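Long-range contacts in B-agarase (Saccharophagus degradans, PDB 4BQ2), which hydrolyses beta-1,4 linkages of agarose, working from chain ends as a family 50 exo-beta-agarase: residues 618-629 with 644-654; 427-437 with 482-490. All coordinates share one frame; numbering follows the deposited sequence.

Interaction 1: 618-629 with 644-654; sequences AKYADVVSYNSY and LDKPSIIGEFH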
loop_
_atom_site.group_PDB
_atom_site.type_symbol
_atom_site.label_atom_id
_atom_site.label_comp_id
_atom_site.label_asym_id
_atom_site.label_seq_id
_atom_site.Cartn_x
_atom_site.Cartn_y
_atom_site.Cartn_z
ATOM N N ALA A 618 6.440 -19.255 7.981
ATOM C CA ALA A 618 5.732 -20.532 7.776
ATOM C C ALA A 618 5.855 -21.426 9.019
ATOM O O ALA A 618 4.967 -22.218 9.309
ATOM C CB ALA A 618 6.263 -21.251 6.542
ATOM N N LYS A 619 6.943 -21.281 9.758
ATOM C CA LYS A 619 7.221 -22.147 10.904
ATOM C C LYS A 619 6.310 -21.789 12.082
ATOM O O LYS A 619 5.842 -22.688 12.798
ATOM C CB LYS A 619 8.707 -22.030 11.291
ATOM C CG LYS A 619 9.217 -23.057 12.307
ATOM C CD LYS A 619 10.733 -22.928 12.486
ATOM C CE LYS A 619 11.321 -24.125 13.228
ATOM N NZ LYS A 619 10.629 -24.380 14.516
ATOM N N TYR A 620 6.031 -20.489 12.255
ATOM C CA TYR A 620 5.365 -20.014 13.462
ATOM C C TYR A 620 3.940 -19.493 13.273
ATOM O O TYR A 620 3.103 -19.644 14.158
ATOM C CB TYR A 620 6.205 -18.932 14.157
ATOM C CG TYR A 620 7.506 -19.457 14.737
ATOM C CD1 TYR A 620 7.524 -20.154 15.948
ATOM C CD2 TYR A 620 8.702 -19.257 14.080
ATOM C CE1 TYR A 620 8.704 -20.643 16.482
ATOM C CE2 TYR A 620 9.887 -19.748 14.602
ATOM C CZ TYR A 620 9.867 -20.432 15.803
ATOM O OH TYR A 620 11.040 -20.884 16.334
ATOM N N ALA A 621 3.675 -18.841 12.143
ATOM C CA ALA A 621 2.334 -18.325 11.861
ATOM C C ALA A 621 1.399 -19.460 11.478
ATOM O O ALA A 621 1.798 -20.385 10.753
ATOM C CB ALA A 621 2.395 -17.307 10.746
ATOM N N ASP A 622 0.164 -19.403 11.984
ATOM C CA ASP A 622 -0.896 -20.323 11.545
ATOM C C ASP A 622 -1.217 -20.077 10.082
ATOM O O ASP A 622 -1.493 -21.000 9.340
ATOM C CB ASP A 622 -2.146 -20.132 12.399
ATOM C CG ASP A 622 -1.897 -20.467 13.876
ATOM O OD1 ASP A 622 -1.772 -21.660 14.205
ATOM O OD2 ASP A 622 -1.770 -19.546 14.696
ATOM N N VAL A 623 -1.196 -18.805 9.684
ATOM C CA VAL A 623 -1.533 -18.403 8.319
ATOM C C VAL A 623 -0.476 -17.331 7.934
ATOM O O VAL A 623 -0.261 -16.391 8.705
ATOM C CB VAL A 623 -2.944 -17.772 8.242
ATOM C CG1 VAL A 623 -3.251 -17.347 6.815
ATOM C CG2 VAL A 623 -4.028 -18.740 8.691
ATOM N N VAL A 624 0.183 -17.481 6.779
ATOM C CA VAL A 624 1.189 -16.514 6.332
ATOM C C VAL A 624 0.513 -15.389 5.539
ATOM O O VAL A 624 -0.242 -15.660 4.577
ATOM C CB VAL A 624 2.282 -17.189 5.459
ATOM C CG1 VAL A 624 3.358 -16.171 5.111
ATOM C CG2 VAL A 624 2.930 -18.357 6.224
ATOM N N SER A 625 0.761 -14.130 5.915
ATOM C CA SER A 625 0.079 -12.994 5.229
ATOM C C SER A 625 1.012 -12.234 4.313
ATOM O O SER A 625 2.189 -11.995 4.659
ATOM C CB SER A 625 -0.519 -12.006 6.236
ATOM O OG SER A 625 0.407 -11.774 7.263
ATOM N N TYR A 626 0.472 -11.850 3.164
ATOM C CA TYR A 626 1.190 -11.071 2.149
ATOM C C TYR A 626 0.275 -9.917 1.719
ATOM O O TYR A 626 -0.938 -10.103 1.555
ATOM C CB TYR A 626 1.467 -11.912 0.897
ATOM C CG TYR A 626 2.146 -13.268 1.138
ATOM C CD1 TYR A 626 3.544 -13.373 1.191
ATOM C CD2 TYR A 626 1.387 -14.428 1.333
ATOM C CE1 TYR A 626 4.180 -14.609 1.412
ATOM C CE2 TYR A 626 2.004 -15.673 1.554
ATOM C CZ TYR A 626 3.395 -15.750 1.598
ATOM O OH TYR A 626 4.007 -16.970 1.818
ATOM N N ASN A 627 0.866 -8.749 1.502
ATOM C CA ASN A 627 0.164 -7.610 0.859
ATOM C C ASN A 627 0.667 -7.606 -0.595
ATOM O O ASN A 627 1.868 -7.557 -0.802
ATOM C CB ASN A 627 0.585 -6.292 1.535
ATOM C CG ASN A 627 0.090 -6.193 2.959
ATOM O OD1 ASN A 627 -0.747 -6.996 3.374
ATOM N ND2 ASN A 627 0.621 -5.246 3.723
ATOM N N SER A 628 -0.227 -7.661 -1.577
ATOM C CA SER A 628 0.209 -7.787 -2.965
ATOM C C SER A 628 -0.621 -6.874 -3.859
ATOM O O SER A 628 -1.763 -7.201 -4.258
ATOM C CB SER A 628 0.168 -9.259 -3.452
ATOM O OG SER A 628 0.735 -9.389 -4.773
ATOM N N TYR A 629 -0.057 -5.704 -4.139
ATOM C CA TYR A 629 -0.725 -4.745 -4.981
ATOM C C TYR A 629 -0.314 -4.979 -6.430
ATOM O O TYR A 629 0.621 -4.365 -6.930
ATOM C CB TYR A 629 -0.352 -3.341 -4.532
ATOM C CG TYR A 629 -0.907 -2.944 -3.159
ATOM C CD1 TYR A 629 -2.210 -2.469 -3.035
ATOM C CD2 TYR A 629 -0.105 -2.959 -2.037
ATOM C CE1 TYR A 629 -2.715 -2.073 -1.799
ATOM C CE2 TYR A 629 -0.605 -2.578 -0.787
ATOM C CZ TYR A 629 -1.910 -2.116 -0.689
ATOM O OH TYR A 629 -2.415 -1.691 0.547
ATOM N N LEU A 644 5.849 -24.670 0.605
ATOM C CA LEU A 644 5.532 -24.339 1.994
ATOM C C LEU A 644 4.294 -25.087 2.450
ATOM O O LEU A 644 4.229 -25.519 3.589
ATOM C CB LEU A 644 5.258 -22.832 2.146
ATOM C CG LEU A 644 6.372 -21.874 1.787
ATOM C CD1 LEU A 644 5.871 -20.442 1.920
ATOM C CD2 LEU A 644 7.544 -22.105 2.717
ATOM N N ASP A 645 3.322 -25.224 1.547
ATOM C CA ASP A 645 2.036 -25.855 1.844
ATOM C C ASP A 645 1.400 -25.224 3.094
ATOM O O ASP A 645 0.945 -25.954 3.983
ATOM C CB ASP A 645 2.193 -27.377 2.050
ATOM C CG ASP A 645 0.860 -28.122 1.953
ATOM O OD1 ASP A 645 -0.112 -27.554 1.384
ATOM O OD2 ASP A 645 0.790 -29.282 2.451
ATOM N N LYS A 646 1.361 -23.885 3.151
ATOM C CA LYS A 646 0.740 -23.177 4.279
ATOM C C LYS A 646 -0.470 -22.414 3.794
ATOM O O LYS A 646 -0.424 -21.766 2.734
ATOM C CB LYS A 646 1.670 -22.117 4.946
ATOM C CG LYS A 646 2.847 -22.615 5.756
ATOM C CD LYS A 646 2.466 -23.238 7.110
ATOM C CE LYS A 646 1.935 -22.211 8.113
ATOM N NZ LYS A 646 1.828 -22.809 9.474
ATOM N N PRO A 647 -1.522 -22.403 4.607
ATOM C CA PRO A 647 -2.627 -21.516 4.313
ATOM C C PRO A 647 -2.097 -20.083 4.363
ATOM O O PRO A 647 -1.204 -19.760 5.167
ATOM C CB PRO A 647 -3.618 -21.795 5.436
ATOM C CG PRO A 647 -2.791 -22.357 6.554
ATOM C CD PRO A 647 -1.705 -23.132 5.878
ATOM N N SER A 648 -2.633 -19.249 3.481
ATOM C CA SER A 648 -2.060 -17.919 3.248
ATOM C C SER A 648 -3.196 -16.901 3.167
ATOM O O SER A 648 -4.339 -17.248 2.933
ATOM C CB SER A 648 -1.252 -17.939 1.943
ATOM O OG SER A 648 -0.216 -18.941 2.015
ATOM N N ILE A 649 -2.883 -15.631 3.367
ATOM C CA ILE A 649 -3.932 -14.637 3.198
ATOM C C ILE A 649 -3.314 -13.412 2.571
ATOM O O ILE A 649 -2.164 -13.087 2.878
ATOM C CB ILE A 649 -4.667 -14.338 4.541
ATOM C CG1 ILE A 649 -5.914 -13.451 4.340
ATOM C CG2 ILE A 649 -3.728 -13.764 5.621
ATOM C CD1 ILE A 649 -6.729 -13.247 5.630
ATOM N N ILE A 650 -4.061 -12.772 1.662
ATOM C CA ILE A 650 -3.706 -11.421 1.154
ATOM C C ILE A 650 -4.235 -10.350 2.128
ATOM O O ILE A 650 -5.441 -10.251 2.348
ATOM C CB ILE A 650 -4.322 -11.169 -0.238
ATOM C CG1 ILE A 650 -3.710 -12.131 -1.283
ATOM C CG2 ILE A 650 -4.164 -9.681 -0.656
ATOM C CD1 ILE A 650 -2.210 -11.956 -1.559
ATOM N N GLY A 651 -3.338 -9.584 2.742
ATOM C CA GLY A 651 -3.760 -8.602 3.766
ATOM C C GLY A 651 -4.239 -7.310 3.137
ATOM O O GLY A 651 -5.024 -6.559 3.762
ATOM N N GLU A 652 -3.758 -7.058 1.912
ATOM C CA GLU A 652 -4.015 -5.804 1.150
ATOM C C GLU A 652 -3.906 -6.019 -0.351
ATOM O O GLU A 652 -2.973 -6.676 -0.818
ATOM C CB GLU A 652 -2.992 -4.726 1.530
ATOM C CG GLU A 652 -3.014 -4.398 3.005
ATOM C CD GLU A 652 -1.988 -3.377 3.433
ATOM O OE1 GLU A 652 -1.350 -2.699 2.575
ATOM O OE2 GLU A 652 -1.831 -3.264 4.649
ATOM N N PHE A 653 -4.869 -5.449 -1.076
ATOM C CA PHE A 653 -4.752 -5.139 -2.506
ATOM C C PHE A 653 -5.717 -3.984 -2.747
ATOM O O PHE A 653 -6.564 -3.670 -1.887
ATOM C CB PHE A 653 -5.103 -6.329 -3.415
ATOM C CG PHE A 653 -6.586 -6.686 -3.462
ATOM C CD1 PHE A 653 -7.198 -7.334 -2.387
ATOM C CD2 PHE A 653 -7.347 -6.435 -4.620
ATOM C CE1 PHE A 653 -8.558 -7.683 -2.442
ATOM C CE2 PHE A 653 -8.699 -6.797 -4.690
ATOM C CZ PHE A 653 -9.308 -7.409 -3.597
ATOM N N HIS A 654 -5.590 -3.366 -3.906
ATOM C CA HIS A 654 -6.555 -2.346 -4.333
ATOM C C HIS A 654 -6.413 -1.988 -5.803
ATOM O O HIS A 654 -5.407 -2.330 -6.410
ATOM C CB HIS A 654 -6.608 -1.094 -3.424
ATOM C CG HIS A 654 -5.352 -0.253 -3.354
ATOM N ND1 HIS A 654 -4.576 0.104 -4.453
ATOM C CD2 HIS A 654 -4.793 0.369 -2.296
ATOM C CE1 HIS A 654 -3.575 0.871 -4.059
ATOM N NE2 HIS A 654 -3.675 1.037 -2.752
HETATM O O HOH W 1 2.435 -19.061 2.475
#

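Interaction 2: 427-437 with 482-490; sequences NRIPFFANGWV and WCVGVFIDN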
loop_
_atom_site.group_PDB
_atom_site.type_symbol
_atom_site.label_atom_id
_atom_site.label_comp_id
_atom_site.label_asym_id
_atom_site.label_seq_id
_atom_site.Cartn_x
_atom_site.Cartn_y
_atom_site.Cartn_z
ATOM N N ASN A 427 -20.913 -8.877 16.998
ATOM C CA ASN A 427 -21.553 -10.185 17.073
ATOM C C ASN A 427 -22.490 -10.481 15.885
ATOM O O ASN A 427 -23.467 -11.195 16.025
ATOM C CB ASN A 427 -22.250 -10.379 18.432
ATOM C CG ASN A 427 -21.263 -10.413 19.578
ATOM O OD1 ASN A 427 -20.048 -10.542 19.368
ATOM N ND2 ASN A 427 -21.770 -10.273 20.810
ATOM N N ARG A 428 -22.156 -9.947 14.711
ATOM C CA ARG A 428 -22.963 -10.195 13.495
ATOM C C ARG A 428 -22.041 -10.537 12.309
ATOM O O ARG A 428 -22.461 -11.155 11.317
ATOM C CB ARG A 428 -23.834 -8.954 13.160
ATOM C CG ARG A 428 -24.966 -8.633 14.160
ATOM C CD ARG A 428 -25.341 -7.133 14.083
ATOM N NE ARG A 428 -25.915 -6.932 12.791
ATOM C CZ ARG A 428 -25.947 -5.840 12.041
ATOM N NH1 ARG A 428 -25.444 -4.638 12.381
ATOM N NH2 ARG A 428 -26.538 -6.008 10.890
ATOM N N ILE A 429 -20.787 -10.107 12.401
ATOM C CA ILE A 429 -19.798 -10.384 11.347
ATOM C C ILE A 429 -18.419 -10.548 12.014
ATOM O O ILE A 429 -18.085 -9.807 12.958
ATOM C CB ILE A 429 -19.767 -9.271 10.247
ATOM C CG1 ILE A 429 -18.907 -9.740 9.052
ATOM C CG2 ILE A 429 -19.275 -7.928 10.829
ATOM C CD1 ILE A 429 -18.922 -8.750 7.876
ATOM N N PRO A 430 -17.644 -11.568 11.591
ATOM C CA PRO A 430 -16.335 -11.771 12.205
ATOM C C PRO A 430 -15.387 -10.632 11.896
ATOM O O PRO A 430 -15.629 -9.846 10.964
ATOM C CB PRO A 430 -15.816 -13.055 11.513
ATOM C CG PRO A 430 -17.043 -13.738 11.029
ATOM C CD PRO A 430 -17.937 -12.607 10.590
ATOM N N PHE A 431 -14.291 -10.552 12.639
ATOM C CA PHE A 431 -13.304 -9.478 12.414
ATOM C C PHE A 431 -11.888 -10.003 12.610
ATOM O O PHE A 431 -11.683 -11.033 13.255
ATOM C CB PHE A 431 -13.524 -8.320 13.405
ATOM C CG PHE A 431 -13.356 -8.721 14.848
ATOM C CD1 PHE A 431 -14.407 -9.348 15.545
ATOM C CD2 PHE A 431 -12.148 -8.478 15.510
ATOM C CE1 PHE A 431 -14.245 -9.723 16.890
ATOM C CE2 PHE A 431 -11.982 -8.843 16.832
ATOM C CZ PHE A 431 -13.033 -9.446 17.532
ATOM N N PHE A 432 -10.922 -9.272 12.065
ATOM C CA PHE A 432 -9.495 -9.565 12.273
ATOM C C PHE A 432 -8.970 -8.556 13.248
ATOM O O PHE A 432 -9.315 -7.382 13.138
ATOM C CB PHE A 432 -8.724 -9.499 10.955
ATOM C CG PHE A 432 -9.017 -10.662 10.060
ATOM C CD1 PHE A 432 -10.272 -10.810 9.473
ATOM C CD2 PHE A 432 -8.050 -11.644 9.850
ATOM C CE1 PHE A 432 -10.578 -11.912 8.662
ATOM C CE2 PHE A 432 -8.327 -12.741 9.024
ATOM C CZ PHE A 432 -9.589 -12.872 8.427
ATOM N N ALA A 433 -8.155 -9.012 14.195
ATOM C CA ALA A 433 -7.587 -8.128 15.213
ATOM C C ALA A 433 -6.160 -7.802 14.825
ATOM O O ALA A 433 -5.611 -8.469 13.978
ATOM C CB ALA A 433 -7.588 -8.800 16.575
ATOM N N ASN A 434 -5.558 -6.813 15.487
ATOM C CA ASN A 434 -4.165 -6.453 15.233
ATOM C C ASN A 434 -3.515 -5.784 16.408
ATOM O O ASN A 434 -4.181 -5.169 17.273
ATOM C CB ASN A 434 -4.068 -5.473 14.054
ATOM C CG ASN A 434 -4.563 -4.063 14.411
ATOM O OD1 ASN A 434 -5.788 -3.738 14.361
ATOM N ND2 ASN A 434 -3.629 -3.221 14.774
ATOM N N GLY A 435 -2.189 -5.848 16.405
ATOM C CA GLY A 435 -1.385 -5.051 17.310
ATOM C C GLY A 435 -0.077 -4.732 16.630
ATOM O O GLY A 435 0.268 -5.325 15.574
ATOM N N TRP A 436 0.632 -3.777 17.217
ATOM C CA TRP A 436 1.956 -3.381 16.747
ATOM C C TRP A 436 2.911 -3.505 17.920
ATOM O O TRP A 436 2.606 -3.025 19.013
ATOM C CB TRP A 436 1.977 -1.898 16.372
ATOM C CG TRP A 436 1.042 -1.373 15.350
ATOM C CD1 TRP A 436 -0.189 -0.816 15.578
ATOM C CD2 TRP A 436 1.290 -1.241 13.934
ATOM N NE1 TRP A 436 -0.727 -0.363 14.399
ATOM C CE2 TRP A 436 0.168 -0.590 13.376
ATOM C CE3 TRP A 436 2.357 -1.582 13.107
ATOM C CZ2 TRP A 436 0.059 -0.312 11.990
ATOM C CZ3 TRP A 436 2.279 -1.292 11.715
ATOM C CH2 TRP A 436 1.124 -0.688 11.172
ATOM N N VAL A 437 4.070 -4.122 17.696
ATOM C CA VAL A 437 5.087 -4.200 18.737
ATOM C C VAL A 437 6.003 -3.001 18.567
ATOM O O VAL A 437 6.840 -2.948 17.650
ATOM C CB VAL A 437 5.883 -5.540 18.706
ATOM C CG1 VAL A 437 6.898 -5.623 19.870
ATOM C CG2 VAL A 437 4.907 -6.687 18.766
ATOM N N TRP A 482 -15.672 -14.600 17.475
ATOM C CA TRP A 482 -15.841 -13.770 16.259
ATOM C C TRP A 482 -14.520 -13.244 15.738
ATOM O O TRP A 482 -14.456 -12.745 14.606
ATOM C CB TRP A 482 -16.781 -12.592 16.518
ATOM C CG TRP A 482 -18.158 -12.998 16.784
ATOM C CD1 TRP A 482 -18.738 -13.240 18.012
ATOM C CD2 TRP A 482 -19.164 -13.225 15.806
ATOM N NE1 TRP A 482 -20.064 -13.627 17.828
ATOM C CE2 TRP A 482 -20.348 -13.591 16.491
ATOM C CE3 TRP A 482 -19.179 -13.154 14.402
ATOM C CZ2 TRP A 482 -21.539 -13.904 15.819
ATOM C CZ3 TRP A 482 -20.377 -13.443 13.727
ATOM C CH2 TRP A 482 -21.530 -13.827 14.438
ATOM N N CYS A 483 -13.459 -13.339 16.543
ATOM C CA CYS A 483 -12.156 -12.908 16.033
ATOM C C CYS A 483 -11.506 -14.021 15.211
ATOM O O CYS A 483 -11.112 -15.056 15.752
ATOM C CB CYS A 483 -11.242 -12.462 17.169
ATOM S SG CYS A 483 -9.549 -12.077 16.647
ATOM N N VAL A 484 -11.328 -13.778 13.912
ATOM C CA VAL A 484 -10.780 -14.796 13.002
ATOM C C VAL A 484 -9.313 -15.057 13.339
ATOM O O VAL A 484 -8.836 -16.204 13.376
ATOM C CB VAL A 484 -10.931 -14.382 11.505
ATOM C CG1 VAL A 484 -10.414 -15.492 10.570
ATOM C CG2 VAL A 484 -12.396 -14.094 11.162
ATOM N N GLY A 485 -8.590 -14.000 13.628
ATOM C CA GLY A 485 -7.182 -14.147 13.892
ATOM C C GLY A 485 -6.551 -12.812 14.186
ATOM O O GLY A 485 -7.221 -11.774 14.115
ATOM N N VAL A 486 -5.250 -12.840 14.481
ATOM C CA VAL A 486 -4.505 -11.653 14.900
ATOM C C VAL A 486 -3.305 -11.398 13.975
ATOM O O VAL A 486 -2.420 -12.255 13.897
ATOM C CB VAL A 486 -3.952 -11.825 16.364
ATOM C CG1 VAL A 486 -3.188 -10.561 16.782
ATOM C CG2 VAL A 486 -5.076 -12.124 17.375
ATOM N N PHE A 487 -3.285 -10.232 13.289
ATOM C CA PHE A 487 -2.086 -9.712 12.601
ATOM C C PHE A 487 -1.203 -8.977 13.599
ATOM O O PHE A 487 -1.708 -8.260 14.490
ATOM C CB PHE A 487 -2.477 -8.683 11.528
ATOM C CG PHE A 487 -3.227 -9.294 10.373
ATOM C CD1 PHE A 487 -2.566 -10.118 9.447
ATOM C CD2 PHE A 487 -4.577 -9.046 10.200
ATOM C CE1 PHE A 487 -3.257 -10.679 8.376
ATOM C CE2 PHE A 487 -5.281 -9.624 9.129
ATOM C CZ PHE A 487 -4.610 -10.440 8.218
ATOM N N ILE A 488 0.096 -9.181 13.505
ATOM C CA ILE A 488 1.006 -8.387 14.334
ATOM C C ILE A 488 2.011 -7.708 13.395
ATOM O O ILE A 488 2.657 -8.375 12.573
ATOM C CB ILE A 488 1.743 -9.224 15.400
ATOM C CG1 ILE A 488 0.763 -9.883 16.399
ATOM C CG2 ILE A 488 2.764 -8.340 16.141
ATOM C CD1 ILE A 488 0.020 -8.953 17.368
ATOM N N ASP A 489 2.119 -6.382 13.510
ATOM C CA ASP A 489 3.055 -5.573 12.684
ATOM C C ASP A 489 2.632 -5.571 11.216
ATOM O O ASP A 489 1.615 -6.120 10.888
ATOM C CB ASP A 489 4.517 -6.029 12.858
ATOM C CG ASP A 489 5.103 -5.628 14.206
ATOM O OD1 ASP A 489 4.575 -4.675 14.862
ATOM O OD2 ASP A 489 6.103 -6.280 14.621
ATOM N N ASN A 490 3.397 -4.918 10.328
ATOM C CA ASN A 490 2.971 -4.755 8.964
ATOM C C ASN A 490 4.129 -4.236 8.124
ATOM O O ASN A 490 4.771 -3.239 8.529
ATOM C CB ASN A 490 1.825 -3.726 8.926
ATOM C CG ASN A 490 1.369 -3.403 7.523
ATOM O OD1 ASN A 490 0.770 -4.251 6.874
ATOM N ND2 ASN A 490 1.583 -2.150 7.068
HETATM O O HOH W 2 5.663 -2.250 14.475
HETATM O O HOH W 3 7.896 -4.871 15.919
#

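Interaction 1: 618-629 with 644-654
Tyr629 and Glu652 meet through one short hydrogen bond: the phenol OH donates to Glu652 OE1 at 2.5 Å, on the anti side and 34° out of the carboxylate plane. The amide of Asn627 stacks on the same carboxylate, planes 19° apart and ND2 3.2 Å from Glu652 CD, but ND2 bonds to Glu491, while Arg603 forms a salt bridge with Glu652 OE2. With its CD1/CE1 edge Tyr629 meets the face of His654, ring centroids 4.4 Å apart and planes at 52°. At the far end Lys646, its chain bent twice, folds back against the C-terminal end of helix 611-620; NZ bonds Ala621 O at 2.7 Å, in the carbonyl plane, and Ala618 O only weakly. Between these ends a water joins Tyr626 OH to Ser648 OG, lying at the ring edge, and Ile649 CG2 packs 3.8 Å from Val623 CG1. Parallel backbone bonds run from Val624 N to Pro647 O (3.1 Å) as far as Ser628 N to Glu652 O. Strand 648-652 lies between 624-627 and 693-699 in what is probably the barrel of a clan GH-A hydrolase, with Val614 of helix 611-620 packed on Tyr626 and Leu644.

Interaction 2: 427-437 with 482-490
Two neighbouring parallel strands of what is probably the catalytic (beta/alpha)8 barrel, 431-435 and 483-488, pair here, with Phe432 and Val484 among the side chains that touch. Val484 CB stands over one face of the Phe432 ring, 3.8 Å from its centroid. The same ring and that of Phe487 meet at their rims without stacking: Phe432 CD2 is 3.5 Å from Phe487 CE2, with the planes 23° apart. On the other face of the sheet, Phe431 takes the position between its backbone N and carbonyl carbon (chi1 62°), which swings its ring over Cys483; CA of Cys483 lies 4.0 Å from the ring centroid, while SG approaches obliquely and also touches Ala433 CB.

The connection is a beta-alpha-beta crossover, as in a (beta/alpha)8 barrel: helix 460-477 links the strands and covers the face with Phe431 and Ala433, both of which pack on Ile477. Phe431 pairs with Cys483 but Ala433 with Val486, so strand 483-488 carries one extra residue, a beta bulge at Val484. Its backbone N bonds Phe431 O at 2.8 Å, and Ala433 N then bonds Gly485 O.

Before the strands, Asn427 covers one face of the Trp482 indole, its CA 3.9 Å from the centroid of the five-membered ring; Pro430 sits at the edge of the indole. Beyond them, Asp489 OD1 accepts Val437 N at 2.9 Å from the syn side, 25° out of the carboxylate plane, and takes a second bond from a water. Asp489 OD2 is held by Tyr582 and by another water, which also donates to Val437 O. Alongside, Trp436 CZ3 lies 3.7 Å from Asn490 CB, the indole nearly perpendicular to the amide, whose OD1 bonds Arg603 NE.

Interactions 1 and 2 lie in series along the chain, with centres about 14 Å apart. Ser625 CB of interaction 1 is 3.7 Å from Phe487 CE1 of interaction 2, and Ile649 CD1 lies 3.8 Å from Phe432 CE2; these side chains share one sheet face in each pair, consistent with the barrel interior. At the C-terminal ends of the strands Asn627 ND2 packs 3.3 Å from Asn490 OD1. Arg603 bonds both Glu652 and Asn490 and makes a cation-pi contact with Phe487. Glu491 and Glu652 stand where clan GH-A hydrolases carry their catalytic carboxylates, at the C-terminal ends of strands 4 and 7, probably the active site; a glycerol, probably from the crystallisation liquor, is hydrogen-bonded to Glu652 OE1.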